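Local coordinates for cyanuric acid amidohydrolase (Azorhizobium caulinodans, PDB 4NQ3), which hydrolyses cyanuric acid, opening its s-triazine ring to give carboxybiuret, a step in the breakdown of herbicides such as atrazine, at residues A284-S289 with I330-G335; A134-M139 with A196-E201; I34-G39 with L91-A96. All coordinates share one frame; numbering follows the deposited sequence.

Interaction 1. Residues A284-S289 with I330-G335; sequences AKAEPS and IYVSGG. With BR8 (barbituric acid), chain C.
A284, K285 and A286 pair in parallel register with V332, S333 and G334, forming the two strands of a beta-alpha-beta unit whose connection contains helix 309-325. The short strand axes lie 33° apart, yet the backbone ladder is complete: A284 N bonds to Y331 O, S333 N to A284 O, and A286 N to S333 O at 2.8 Å. The last rung reaches past the strand end, where G335 N meets A286 O at 2.8 Å.

The tight part is the face carrying K285 and S333. K285 folds back over the neighbouring strand through bends at chi2 (-71°) and chi3 (-51°), which bring its NZ within 2.9 Å of S333 OG. The same NZ meets G335 O at 2.9 Å and G334 O at 3.0 Å, standing well above both carbonyl planes and on neither lone pair. C225 O is a further acceptor, so several bonds fix the amine beside the serine. This pairing is consistent with one of the three potential Ser-Lys dyads of the threefold active site, where S226 is the assigned nucleophile and K156 the active-site lysine, though any of the three serines may attack.

The opposite face is apolar and more loosely joined: A286 CB touches V332 CG1 at 4.0 Å, while A284 and A286 also pack on helix 309-325. Beyond the A286-G335 rung pairing ends, E287 CA still lying 4.4 Å from G335 N before 284-289 runs on. There is no solvent side, since every touching residue is buried; E287 instead extends to a magnesium ion, with OE2 paired to R290 and OE1 bonded to G343 N. At the pocket, the strand end presents its backbone to barbituric acid through a nearly straight hydrogen bond, G334 N to ligand O4, 2.8 Å long.

Interaction 2. Residues A134-M139 with A196-E201; sequences AVRRAM and ALALGE. With SO4 (sulfate ion), chain F.
Apolar contacts join V135 and M139 of helix 125-141 to A198 and L199 at the end of helix 180-199. The small A198 allows a close approach: its CB lies 3.8 Å from V135 CB and nearly as near V135 CG1, the branch anti to the backbone N (chi1 177°). One turn on, M139, present as selenomethionine, bends at its last torsion (70°), and its SE crosses the L199 side chain at an angle and meets CD2 at 3.8 Å. L199 starts away from helix 125-141, and only the end of its side chain turns back.

The contact of the exposed R136 is also van der Waals. R136, extended from CG to NE, passes A198 and brings NH2 to 4.0 Å from L197 CG, its guanidinium oblique to the leucine.

The hydrogen bonding lies apart from the helix interface: R137 NH1 donates to O1 of a sulfate that H113 N also binds.

G200, with positive phi, ends helix 180-199. V135 rests on I236 and V153, and M139 and L199 both reach V150, so helices 125-141 and 180-199 meet over a mixed four-stranded sheet, as in a layered alpha/beta fold.

Interaction 3. Residues I34-G39 with L91-A96; sequences ILAIFG and LVFERA. With SO4 (sulfate ion), chain D.
I34-G39 and L91-A96 run antiparallel, their short axes 4.5 Å apart at 165°, and form the central pair of a mixed four-stranded sheet interrupted by a classic beta bulge. L35 and A36 both face F93: L35 N bonds to F93 O at 2.8 Å, and A36 N adds a weak bond to the same oxygen. Beyond the bulge the ladder is regular, with F93 N to A36 O and a reciprocal pair between F38 and L91.

On the face bearing A36, F38, L91 and F93, the two phenylalanines make a T-shaped (edge-to-face) stack. F93 drives its CE2 edge over the centre of the F38 ring; the centroids are 4.7 Å apart and the planes stand at 61°. Beside it, F38 CB meets L91 CB at 3.8 Å. The other face is aliphatic, where V92 bridges I34 and I37: its CG2 lies 4.0 Å from I37 CG2, and its CG1 touches I34. E94, on that face too, sends its carboxylate to A30 N and H7.

L35, one of the two bulge residues, packs across the exposed R95. L35 CD1 meets R95 CB, and CD2 lies over one guanidinium face, a position R95 reaches by running straight to CD and bending at chi3 (60°). The guanidinium's edge holds a sulfate, also bound by R111, through R95 NH1 to O2 and R95 NH2 to O3 at 2.7 Å.

Overall arrangement
Along the chain the contacts follow in the order 3, 2, 1, none enclosing another, and each falls, by predicted limits, in a different repeating unit. The three units have sheets of matching strand order, 1-4-2-3: interaction 3 joins the second and fourth strands in the first unit, interaction 1 the second and third strands in the last. Interaction 2 joins two helices of the middle unit. The centres lie 20-21 Å from one another. Only interactions 1 and 3 touch, Y331 CE2 approaching G39 O at 3.8 Å, which fits repeats converging on a shared, pseudo-threefold active site; interaction 2 stays about 8 Å from interaction 3 and about 12 Å from interaction 1 at nearest atoms.

Interaction 1. Residues A284-S289 with I330-G335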
ATOM      1  N   ALA A 284     -22.401   3.402  -9.910  1.00 24.93           N
ATOM      2  CA  ALA A 284     -21.895   2.331 -10.756  1.00 27.31           C
ATOM      3  C   ALA A 284     -21.109   1.293  -9.977  1.00 32.63           C
ATOM      4  O   ALA A 284     -20.499   1.618  -8.965  1.00 39.11           O
ATOM      5  CB  ALA A 284     -21.053   2.904 -11.848  1.00 23.48           C
ATOM      6  N   LYS A 285     -21.140   0.043 -10.442  1.00 29.78           N
ATOM      7  CA  LYS A 285     -20.281  -1.002  -9.890  1.00 24.29           C
ATOM      8  C   LYS A 285     -19.085  -1.245 -10.806  1.00 28.35           C
ATOM      9  O   LYS A 285     -19.243  -1.373 -12.011  1.00 37.70           O
ATOM     10  CB  LYS A 285     -21.053  -2.293  -9.712  1.00 24.04           C
ATOM     11  CG  LYS A 285     -22.109  -2.204  -8.659  1.00 28.17           C
ATOM     12  CD  LYS A 285     -21.476  -2.127  -7.291  1.00 26.65           C
ATOM     13  CE  LYS A 285     -20.468  -3.247  -7.100  1.00 25.67           C
ATOM     14  NZ  LYS A 285     -19.860  -3.110  -5.749  1.00 29.00           N
ATOM     15  N   ALA A 286     -17.888  -1.289 -10.240  1.00 28.70           N
ATOM     16  CA  ALA A 286     -16.697  -1.599 -11.014  1.00 26.78           C
ATOM     17  C   ALA A 286     -16.104  -2.895 -10.508  1.00 30.97           C
ATOM     18  O   ALA A 286     -16.034  -3.111  -9.302  1.00 37.90           O
ATOM     19  CB  ALA A 286     -15.690  -0.493 -10.925  1.00 28.48           C
ATOM     20  N   GLU A 287     -15.667  -3.750 -11.422  1.00 35.57           N
ATOM     21  CA  GLU A 287     -15.138  -5.045 -11.034  1.00 38.42           C
ATOM     22  C   GLU A 287     -13.943  -5.437 -11.872  1.00 43.79           C
ATOM     23  O   GLU A 287     -13.989  -5.343 -13.095  1.00 53.88           O
ATOM     24  CB  GLU A 287     -16.223  -6.107 -11.160  1.00 43.95           C
ATOM     25  CG  GLU A 287     -15.778  -7.476 -10.702  1.00 52.88           C
ATOM     26  CD  GLU A 287     -16.835  -8.542 -10.924  1.00 61.75           C
ATOM     27  OE1 GLU A 287     -17.618  -8.450 -11.903  1.00 62.55           O
ATOM     28  OE2 GLU A 287     -16.886  -9.473 -10.096  1.00 66.15           O
ATOM     29  N   PRO A 288     -12.863  -5.888 -11.224  1.00 42.30           N
ATOM     30  CA  PRO A 288     -11.782  -6.449 -12.036  1.00 39.33           C
ATOM     31  C   PRO A 288     -12.237  -7.777 -12.630  1.00 37.94           C
ATOM     32  O   PRO A 288     -12.806  -8.608 -11.923  1.00 40.42           O
ATOM     33  CB  PRO A 288     -10.637  -6.629 -11.032  1.00 40.81           C
ATOM     34  CG  PRO A 288     -11.310  -6.764  -9.719  1.00 37.14           C
ATOM     35  CD  PRO A 288     -12.547  -5.903  -9.786  1.00 37.90           C
ATOM     36  N   SER A 289     -12.015  -7.969 -13.918  1.00 39.24           N
ATOM     37  CA  SER A 289     -12.499  -9.172 -14.573  1.00 46.29           C
ATOM     38  C   SER A 289     -11.647 -10.379 -14.200  1.00 48.52           C
ATOM     39  O   SER A 289     -10.419 -10.302 -14.200  1.00 52.48           O
ATOM     40  CB  SER A 289     -12.510  -8.988 -16.089  1.00 48.00           C
ATOM     41  OG  SER A 289     -11.204  -8.748 -16.574  1.00 53.57           O
ATOM     42  N   ILE A 330     -18.971  11.253  -8.373  1.00 26.49           N
ATOM     43  CA  ILE A 330     -19.771  10.074  -8.723  1.00 28.64           C
ATOM     44  C   ILE A 330     -19.592   8.913  -7.734  1.00 29.40           C
ATOM     45  O   ILE A 330     -18.532   8.748  -7.132  1.00 36.28           O
ATOM     46  CB  ILE A 330     -19.433   9.592 -10.150  1.00 27.81           C
ATOM     47  CG1 ILE A 330     -17.969   9.239 -10.252  1.00 25.69           C
ATOM     48  CG2 ILE A 330     -19.625  10.699 -11.160  1.00 25.13           C
ATOM     49  CD1 ILE A 330     -17.539   9.203 -11.677  1.00 29.22           C
ATOM     50  N   TYR A 331     -20.628   8.092  -7.596  1.00 31.52           N
ATOM     51  CA  TYR A 331     -20.615   6.974  -6.656  1.00 26.70           C
ATOM     52  C   TYR A 331     -20.190   5.710  -7.396  1.00 22.12           C
ATOM     53  O   TYR A 331     -20.948   5.153  -8.170  1.00 35.60           O
ATOM     54  CB  TYR A 331     -22.000   6.814  -5.985  1.00 21.91           C
ATOM     55  CG  TYR A 331     -22.123   5.606  -5.065  1.00 28.13           C
ATOM     56  CD1 TYR A 331     -22.278   4.332  -5.588  1.00 30.59           C
ATOM     57  CD2 TYR A 331     -22.097   5.734  -3.679  1.00 26.22           C
ATOM     58  CE1 TYR A 331     -22.387   3.223  -4.780  1.00 31.63           C
ATOM     59  CE2 TYR A 331     -22.211   4.615  -2.853  1.00 26.35           C
ATOM     60  CZ  TYR A 331     -22.353   3.358  -3.421  1.00 30.32           C
ATOM     61  OH  TYR A 331     -22.464   2.205  -2.660  1.00 40.78           O
ATOM     62  N   VAL A 332     -18.947   5.299  -7.203  1.00 31.43           N
ATOM     63  CA  VAL A 332     -18.422   4.073  -7.801  1.00 24.20           C
ATOM     64  C   VAL A 332     -17.975   3.102  -6.729  1.00 22.09           C
ATOM     65  O   VAL A 332     -17.196   3.445  -5.861  1.00 22.39           O
ATOM     66  CB  VAL A 332     -17.230   4.351  -8.705  1.00 22.66           C
ATOM     67  CG1 VAL A 332     -16.719   3.056  -9.311  1.00 23.04           C
ATOM     68  CG2 VAL A 332     -17.618   5.345  -9.773  1.00 29.19           C
ATOM     69  N   SER A 333     -18.422   1.869  -6.845  1.00 31.47           N
ATOM     70  CA  SER A 333     -18.265   0.865  -5.806  1.00 32.67           C
ATOM     71  C   SER A 333     -17.603  -0.388  -6.406  1.00 37.49           C
ATOM     72  O   SER A 333     -17.959  -0.802  -7.504  1.00 44.49           O
ATOM     73  CB  SER A 333     -19.633   0.541  -5.214  1.00 29.47           C
ATOM     74  OG  SER A 333     -19.562  -0.601  -4.400  1.00 35.54           O
ATOM     75  N   GLY A 334     -16.633  -0.975  -5.712  1.00 33.17           N
ATOM     76  CA  GLY A 334     -15.838  -2.054  -6.294  1.00 31.01           C
ATOM     77  C   GLY A 334     -16.350  -3.440  -5.957  1.00 28.78           C
ATOM     78  O   GLY A 334     -17.001  -3.624  -4.945  1.00 29.72           O
ATOM     79  N   GLY A 335     -16.055  -4.416  -6.807  1.00 29.47           N
ATOM     80  CA  GLY A 335     -16.420  -5.801  -6.559  1.00 29.48           C
ATOM     81  C   GLY A 335     -17.827  -6.106  -7.036  1.00 36.25           C
ATOM     82  O   GLY A 335     -18.812  -5.784  -6.366  1.00 46.16           O
TER
HETATM   83  N1  BR8 C 401     -17.041  -1.736   0.419  1.00 21.67           N
HETATM   84  C2  BR8 C 401     -16.622  -0.452   0.353  1.00 23.39           C
HETATM   85  O2  BR8 C 401     -16.415   0.137   1.397  1.00 22.38           O
HETATM   86  N3  BR8 C 401     -16.426   0.153  -0.855  1.00 31.64           N
HETATM   87  C4  BR8 C 401     -16.649  -0.530  -2.079  1.00 29.46           C
HETATM   88  O4  BR8 C 401     -16.456   0.046  -3.145  1.00 35.02           O
HETATM   89  C5  BR8 C 401     -17.164  -1.969  -2.143  1.00 22.87           C
HETATM   90  C6  BR8 C 401     -17.314  -2.489  -0.720  1.00 18.61           C
HETATM   91  O8  BR8 C 401     -17.686  -3.628  -0.546  1.00 24.37           O

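Interaction 2. Residues A134-M139 with A196-E201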
ATOM      1  N   ALA A 134     -35.774  -8.795   2.551  1.00 31.04           N
ATOM      2  CA  ALA A 134     -35.668  -7.352   2.745  1.00 20.48           C
ATOM      3  C   ALA A 134     -35.940  -6.550   1.462  1.00 32.90           C
ATOM      4  O   ALA A 134     -36.655  -5.533   1.485  1.00 28.06           O
ATOM      5  CB  ALA A 134     -34.308  -7.003   3.281  1.00 18.96           C
ATOM      6  N   VAL A 135     -35.396  -7.016   0.338  1.00 29.90           N
ATOM      7  CA  VAL A 135     -35.605  -6.312  -0.922  1.00 28.77           C
ATOM      8  C   VAL A 135     -37.074  -6.304  -1.310  1.00 29.99           C
ATOM      9  O   VAL A 135     -37.559  -5.321  -1.882  1.00 33.19           O
ATOM     10  CB  VAL A 135     -34.812  -6.918  -2.064  1.00 22.25           C
ATOM     11  CG1 VAL A 135     -35.137  -6.196  -3.338  1.00 23.05           C
ATOM     12  CG2 VAL A 135     -33.344  -6.811  -1.771  1.00 21.36           C
ATOM     13  N   ARG A 136     -37.793  -7.382  -0.990  1.00 30.19           N
ATOM     14  CA  ARG A 136     -39.227  -7.403  -1.270  1.00 29.06           C
ATOM     15  C   ARG A 136     -39.924  -6.326  -0.417  1.00 30.53           C
ATOM     16  O   ARG A 136     -40.724  -5.535  -0.940  1.00 37.09           O
ATOM     17  CB  ARG A 136     -39.813  -8.796  -1.032  1.00 28.14           C
ATOM     18  CG  ARG A 136     -39.498  -9.798  -2.148  1.00 36.98           C
ATOM     19  CD  ARG A 136     -39.932 -11.209  -1.742  1.00 51.28           C
ATOM     20  NE  ARG A 136     -39.354 -12.282  -2.568  1.00 61.81           N
ATOM     21  CZ  ARG A 136     -38.656 -13.315  -2.075  1.00 63.06           C
ATOM     22  NH1 ARG A 136     -38.444 -13.424  -0.762  1.00 60.11           N
ATOM     23  NH2 ARG A 136     -38.170 -14.248  -2.891  1.00 62.80           N
ATOM     24  N   ARG A 137     -39.590  -6.265   0.873  1.00 29.17           N
ATOM     25  CA  ARG A 137     -40.130  -5.240   1.765  1.00 23.54           C
ATOM     26  C   ARG A 137     -39.855  -3.836   1.268  1.00 28.52           C
ATOM     27  O   ARG A 137     -40.767  -3.025   1.187  1.00 29.39           O
ATOM     28  CB  ARG A 137     -39.572  -5.395   3.180  1.00 31.92           C
ATOM     29  CG  ARG A 137     -40.313  -6.422   4.025  1.00 34.48           C
ATOM     30  CD  ARG A 137     -39.771  -6.486   5.435  1.00 33.25           C
ATOM     31  NE  ARG A 137     -38.679  -7.444   5.510  1.00 39.75           N
ATOM     32  CZ  ARG A 137     -37.506  -7.193   6.069  1.00 44.25           C
ATOM     33  NH1 ARG A 137     -37.265  -5.994   6.588  1.00 54.96           N
ATOM     34  NH2 ARG A 137     -36.573  -8.131   6.092  1.00 40.33           N
ATOM     35  N   ALA A 138     -38.607  -3.539   0.924  1.00 23.15           N
ATOM     36  CA  ALA A 138     -38.293  -2.201   0.443  1.00 25.40           C
ATOM     37  C   ALA A 138     -39.057  -1.872  -0.842  1.00 28.43           C
ATOM     38  O   ALA A 138     -39.515  -0.740  -1.019  1.00 27.30           O
ATOM     39  CB  ALA A 138     -36.811  -2.060   0.213  1.00 27.19           C
HETATM   40  N   MSE A 139     -39.192  -2.857  -1.731  1.00 32.53           N
HETATM   41  CA  MSE A 139     -39.983  -2.697  -2.948  1.00 30.04           C
HETATM   42  C   MSE A 139     -41.389  -2.217  -2.628  1.00 30.61           C
HETATM   43  O   MSE A 139     -41.875  -1.234  -3.194  1.00 29.88           O
HETATM   44  CB  MSE A 139     -40.061  -4.013  -3.721  1.00 33.67           C
HETATM   45  CG  MSE A 139     -38.927  -4.243  -4.692  1.00 35.07           C
HETATM   46 SE   MSE A 139     -39.218  -5.893  -5.652  0.53 27.81          SE
HETATM   47  CE  MSE A 139     -40.727  -5.346  -6.740  1.00 32.68           C
ATOM     48  N   ALA A 196     -31.281 -10.622  -6.882  1.00 31.42           N
ATOM     49  CA  ALA A 196     -31.687 -11.271  -8.117  1.00 33.80           C
ATOM     50  C   ALA A 196     -32.925 -12.119  -7.829  1.00 37.70           C
ATOM     51  O   ALA A 196     -33.938 -12.046  -8.537  1.00 39.18           O
ATOM     52  CB  ALA A 196     -30.541 -12.124  -8.690  1.00 27.91           C
ATOM     53  N   LEU A 197     -32.848 -12.885  -6.749  1.00 33.69           N
ATOM     54  CA  LEU A 197     -33.928 -13.768  -6.374  1.00 29.25           C
ATOM     55  C   LEU A 197     -35.200 -12.964  -6.162  1.00 31.15           C
ATOM     56  O   LEU A 197     -36.283 -13.397  -6.517  1.00 40.29           O
ATOM     57  CB  LEU A 197     -33.565 -14.550  -5.118  1.00 30.52           C
ATOM     58  CG  LEU A 197     -34.701 -15.427  -4.602  1.00 29.86           C
ATOM     59  CD1 LEU A 197     -35.162 -16.324  -5.708  1.00 31.58           C
ATOM     60  CD2 LEU A 197     -34.226 -16.228  -3.412  1.00 31.24           C
ATOM     61  N   ALA A 198     -35.066 -11.792  -5.560  1.00 29.80           N
ATOM     62  CA  ALA A 198     -36.229 -10.989  -5.225  1.00 29.29           C
ATOM     63  C   ALA A 198     -36.846 -10.324  -6.456  1.00 29.86           C
ATOM     64  O   ALA A 198     -38.044 -10.017  -6.465  1.00 32.31           O
ATOM     65  CB  ALA A 198     -35.851  -9.935  -4.185  1.00 30.77           C
ATOM     66  N   LEU A 199     -36.035 -10.091  -7.485  1.00 27.12           N
ATOM     67  CA  LEU A 199     -36.521  -9.432  -8.690  1.00 26.81           C
ATOM     68  C   LEU A 199     -36.865 -10.463  -9.765  1.00 35.56           C
ATOM     69  O   LEU A 199     -37.351 -10.127 -10.840  1.00 39.61           O
ATOM     70  CB  LEU A 199     -35.480  -8.440  -9.211  1.00 28.14           C
ATOM     71  CG  LEU A 199     -35.030  -7.278  -8.314  1.00 30.37           C
ATOM     72  CD1 LEU A 199     -34.025  -6.387  -9.039  1.00 24.63           C
ATOM     73  CD2 LEU A 199     -36.212  -6.438  -7.832  1.00 26.26           C
ATOM     74  N   GLY A 200     -36.616 -11.728  -9.477  1.00 28.70           N
ATOM     75  CA  GLY A 200     -36.958 -12.766 -10.421  1.00 30.66           C
ATOM     76  C   GLY A 200     -35.978 -12.884 -11.566  1.00 40.66           C
ATOM     77  O   GLY A 200     -36.299 -13.450 -12.612  1.00 41.51           O
ATOM     78  N   GLU A 201     -34.781 -12.340 -11.381  1.00 35.46           N
ATOM     79  CA  GLU A 201     -33.743 -12.452 -12.403  1.00 38.67           C
ATOM     80  C   GLU A 201     -33.052 -13.817 -12.333  1.00 41.47           C
ATOM     81  O   GLU A 201     -32.357 -14.229 -13.272  1.00 46.27           O
ATOM     82  CB  GLU A 201     -32.717 -11.336 -12.253  1.00 38.79           C
ATOM     83  CG  GLU A 201     -33.275  -9.934 -12.492  1.00 45.18           C
ATOM     84  CD  GLU A 201     -32.239  -8.855 -12.196  1.00 55.25           C
ATOM     85  OE1 GLU A 201     -31.705  -8.832 -11.062  1.00 53.26           O
ATOM     86  OE2 GLU A 201     -31.946  -8.043 -13.104  1.00 63.41           O
TER
HETATM   87  S   SO4 F 404     -37.942  -3.123   7.595  0.72 71.74           S
HETATM   88  O1  SO4 F 404     -38.935  -3.935   6.885  0.72 72.99           O
HETATM   89  O2  SO4 F 404     -38.116  -3.215   9.044  0.72 72.49           O
HETATM   90  O3  SO4 F 404     -36.611  -3.628   7.274  0.72 67.28           O
HETATM   91  O4  SO4 F 404     -38.088  -1.725   7.176  0.72 70.19           O

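Interaction 3. Residues I34-G39 with L91-A96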
ATOM      1  N   ILE A  34     -36.081  11.951   5.406  1.00 25.89           N
ATOM      2  CA  ILE A  34     -34.846  11.333   4.957  1.00 26.17           C
ATOM      3  C   ILE A  34     -35.001   9.821   5.004  1.00 27.51           C
ATOM      4  O   ILE A  34     -35.207   9.247   6.069  1.00 34.96           O
ATOM      5  CB  ILE A  34     -33.658  11.755   5.810  1.00 16.37           C
ATOM      6  CG1 ILE A  34     -33.345  13.222   5.586  1.00 24.10           C
ATOM      7  CG2 ILE A  34     -32.449  10.929   5.476  1.00 18.67           C
ATOM      8  CD1 ILE A  34     -32.139  13.682   6.392  1.00 27.48           C
ATOM      9  N   LEU A  35     -34.930   9.187   3.840  1.00 25.19           N
ATOM     10  CA  LEU A  35     -35.033   7.740   3.747  1.00 28.17           C
ATOM     11  C   LEU A  35     -33.679   7.052   3.867  1.00 27.24           C
ATOM     12  O   LEU A  35     -33.554   6.069   4.609  1.00 33.80           O
ATOM     13  CB  LEU A  35     -35.705   7.326   2.444  1.00 18.66           C
ATOM     14  CG  LEU A  35     -37.162   7.735   2.435  1.00 24.65           C
ATOM     15  CD1 LEU A  35     -37.838   7.221   1.194  1.00 27.64           C
ATOM     16  CD2 LEU A  35     -37.804   7.145   3.659  1.00 26.21           C
ATOM     17  N   ALA A  36     -32.679   7.531   3.126  1.00 21.76           N
ATOM     18  CA  ALA A  36     -31.378   6.867   3.131  1.00 21.29           C
ATOM     19  C   ALA A  36     -30.290   7.848   2.809  1.00 18.87           C
ATOM     20  O   ALA A  36     -30.539   8.840   2.152  1.00 25.71           O
ATOM     21  CB  ALA A  36     -31.353   5.712   2.131  1.00 16.59           C
ATOM     22  N   ILE A  37     -29.075   7.571   3.268  1.00 21.01           N
ATOM     23  CA  ILE A  37     -27.925   8.347   2.836  1.00 23.69           C
ATOM     24  C   ILE A  37     -26.836   7.445   2.264  1.00 23.82           C
ATOM     25  O   ILE A  37     -26.409   6.513   2.928  1.00 26.58           O
ATOM     26  CB  ILE A  37     -27.332   9.161   3.969  1.00 20.17           C
ATOM     27  CG1 ILE A  37     -28.389  10.032   4.630  1.00 14.80           C
ATOM     28  CG2 ILE A  37     -26.279  10.084   3.432  1.00 21.16           C
ATOM     29  CD1 ILE A  37     -27.810  10.839   5.771  1.00 14.27           C
ATOM     30  N   PHE A  38     -26.414   7.693   1.023  1.00 21.91           N
ATOM     31  CA  PHE A  38     -25.256   6.991   0.460  1.00 22.93           C
ATOM     32  C   PHE A  38     -24.032   7.844   0.664  1.00 23.80           C
ATOM     33  O   PHE A  38     -24.129   9.065   0.700  1.00 24.48           O
ATOM     34  CB  PHE A  38     -25.397   6.719  -1.037  1.00 22.66           C
ATOM     35  CG  PHE A  38     -26.507   5.767  -1.407  1.00 28.60           C
ATOM     36  CD1 PHE A  38     -27.355   5.243  -0.453  1.00 32.71           C
ATOM     37  CD2 PHE A  38     -26.691   5.399  -2.734  1.00 29.52           C
ATOM     38  CE1 PHE A  38     -28.371   4.378  -0.820  1.00 31.79           C
ATOM     39  CE2 PHE A  38     -27.696   4.542  -3.097  1.00 29.22           C
ATOM     40  CZ  PHE A  38     -28.537   4.033  -2.138  1.00 32.02           C
ATOM     41  N   GLY A  39     -22.861   7.229   0.746  1.00 22.62           N
ATOM     42  CA  GLY A  39     -21.661   8.022   0.871  1.00 19.64           C
ATOM     43  C   GLY A  39     -20.494   7.362   0.184  1.00 24.36           C
ATOM     44  O   GLY A  39     -20.430   6.141   0.136  1.00 39.45           O
ATOM     45  N   LEU A  91     -24.902  11.249  -0.659  1.00 25.88           N
ATOM     46  CA  LEU A  91     -26.106  11.291  -1.461  1.00 16.33           C
ATOM     47  C   LEU A  91     -27.315  11.121  -0.547  1.00 21.12           C
ATOM     48  O   LEU A  91     -27.571  10.007  -0.070  1.00 20.48           O
ATOM     49  CB  LEU A  91     -26.075  10.168  -2.467  1.00 16.48           C
ATOM     50  CG  LEU A  91     -26.777  10.475  -3.753  1.00 22.64           C
ATOM     51  CD1 LEU A  91     -26.331  11.847  -4.200  1.00 20.21           C
ATOM     52  CD2 LEU A  91     -26.378   9.401  -4.734  1.00 26.90           C
ATOM     53  N   VAL A  92     -28.061  12.189  -0.273  1.00 18.61           N
ATOM     54  CA  VAL A  92     -29.214  12.061   0.620  1.00 19.94           C
ATOM     55  C   VAL A  92     -30.495  11.876  -0.168  1.00 21.74           C
ATOM     56  O   VAL A  92     -30.793  12.661  -1.063  1.00 29.36           O
ATOM     57  CB  VAL A  92     -29.394  13.273   1.527  1.00 21.36           C
ATOM     58  CG1 VAL A  92     -30.630  13.061   2.392  1.00 20.86           C
ATOM     59  CG2 VAL A  92     -28.182  13.443   2.414  1.00 20.54           C
ATOM     60  N   PHE A  93     -31.238  10.830   0.171  1.00 21.96           N
ATOM     61  CA  PHE A  93     -32.506  10.475  -0.471  1.00 18.77           C
ATOM     62  C   PHE A  93     -33.668  10.835   0.438  1.00 18.78           C
ATOM     63  O   PHE A  93     -33.827  10.222   1.504  1.00 20.19           O
ATOM     64  CB  PHE A  93     -32.541   8.982  -0.776  1.00 19.60           C
ATOM     65  CG  PHE A  93     -31.602   8.564  -1.867  1.00 18.54           C
ATOM     66  CD1 PHE A  93     -31.975   8.672  -3.202  1.00 19.75           C
ATOM     67  CD2 PHE A  93     -30.352   8.050  -1.562  1.00 16.51           C
ATOM     68  CE1 PHE A  93     -31.103   8.276  -4.220  1.00 23.47           C
ATOM     69  CE2 PHE A  93     -29.469   7.651  -2.568  1.00 20.92           C
ATOM     70  CZ  PHE A  93     -29.847   7.763  -3.903  1.00 24.59           C
ATOM     71  N   GLU A  94     -34.479  11.806   0.022  1.00 22.82           N
ATOM     72  CA  GLU A  94     -35.573  12.320   0.838  1.00 20.96           C
ATOM     73  C   GLU A  94     -36.910  12.033   0.186  1.00 23.81           C
ATOM     74  O   GLU A  94     -37.018  12.081  -1.018  1.00 24.31           O
ATOM     75  CB  GLU A  94     -35.395  13.828   1.025  1.00 25.50           C
ATOM     76  CG  GLU A  94     -36.419  14.525   1.913  1.00 32.70           C
ATOM     77  CD  GLU A  94     -36.233  16.044   1.919  1.00 44.60           C
ATOM     78  OE1 GLU A  94     -35.379  16.519   1.138  1.00 52.41           O
ATOM     79  OE2 GLU A  94     -36.929  16.763   2.685  1.00 41.93           O
ATOM     80  N   ARG A  95     -37.922  11.700   0.971  1.00 26.02           N
ATOM     81  CA  ARG A  95     -39.287  11.599   0.457  1.00 29.78           C
ATOM     82  C   ARG A  95     -40.077  12.843   0.902  1.00 34.32           C
ATOM     83  O   ARG A  95     -40.115  13.148   2.091  1.00 35.53           O
ATOM     84  CB  ARG A  95     -39.956  10.315   0.970  1.00 30.29           C
ATOM     85  CG  ARG A  95     -41.414  10.115   0.562  1.00 36.15           C
ATOM     86  CD  ARG A  95     -41.992   8.808   1.110  1.00 36.43           C
ATOM     87  NE  ARG A  95     -41.937   8.797   2.567  1.00 44.80           N
ATOM     88  CZ  ARG A  95     -41.859   7.694   3.317  1.00 54.02           C
ATOM     89  NH1 ARG A  95     -41.813   6.494   2.739  1.00 51.85           N
ATOM     90  NH2 ARG A  95     -41.802   7.791   4.650  1.00 50.83           N
ATOM     91  N   ALA A  96     -40.706  13.559  -0.028  1.00 37.27           N
ATOM     92  CA  ALA A  96     -41.479  14.752   0.321  1.00 42.32           C
ATOM     93  C   ALA A  96     -42.885  14.632  -0.283  1.00 49.78           C
ATOM     94  O   ALA A  96     -43.127  13.700  -1.037  1.00 45.63           O
ATOM     95  CB  ALA A  96     -40.784  16.000  -0.160  1.00 42.60           C
TER
HETATM   96  S   SO4 D 402     -41.224   4.015   5.440  0.76 47.86           S
HETATM   97  O1  SO4 D 402     -41.846   3.331   6.579  0.76 43.28           O
HETATM   98  O2  SO4 D 402     -42.000   3.841   4.203  0.76 45.46           O
HETATM   99  O3  SO4 D 402     -41.105   5.445   5.757  0.76 42.77           O
HETATM  100  O4  SO4 D 402     -39.904   3.410   5.234  0.76 52.19           O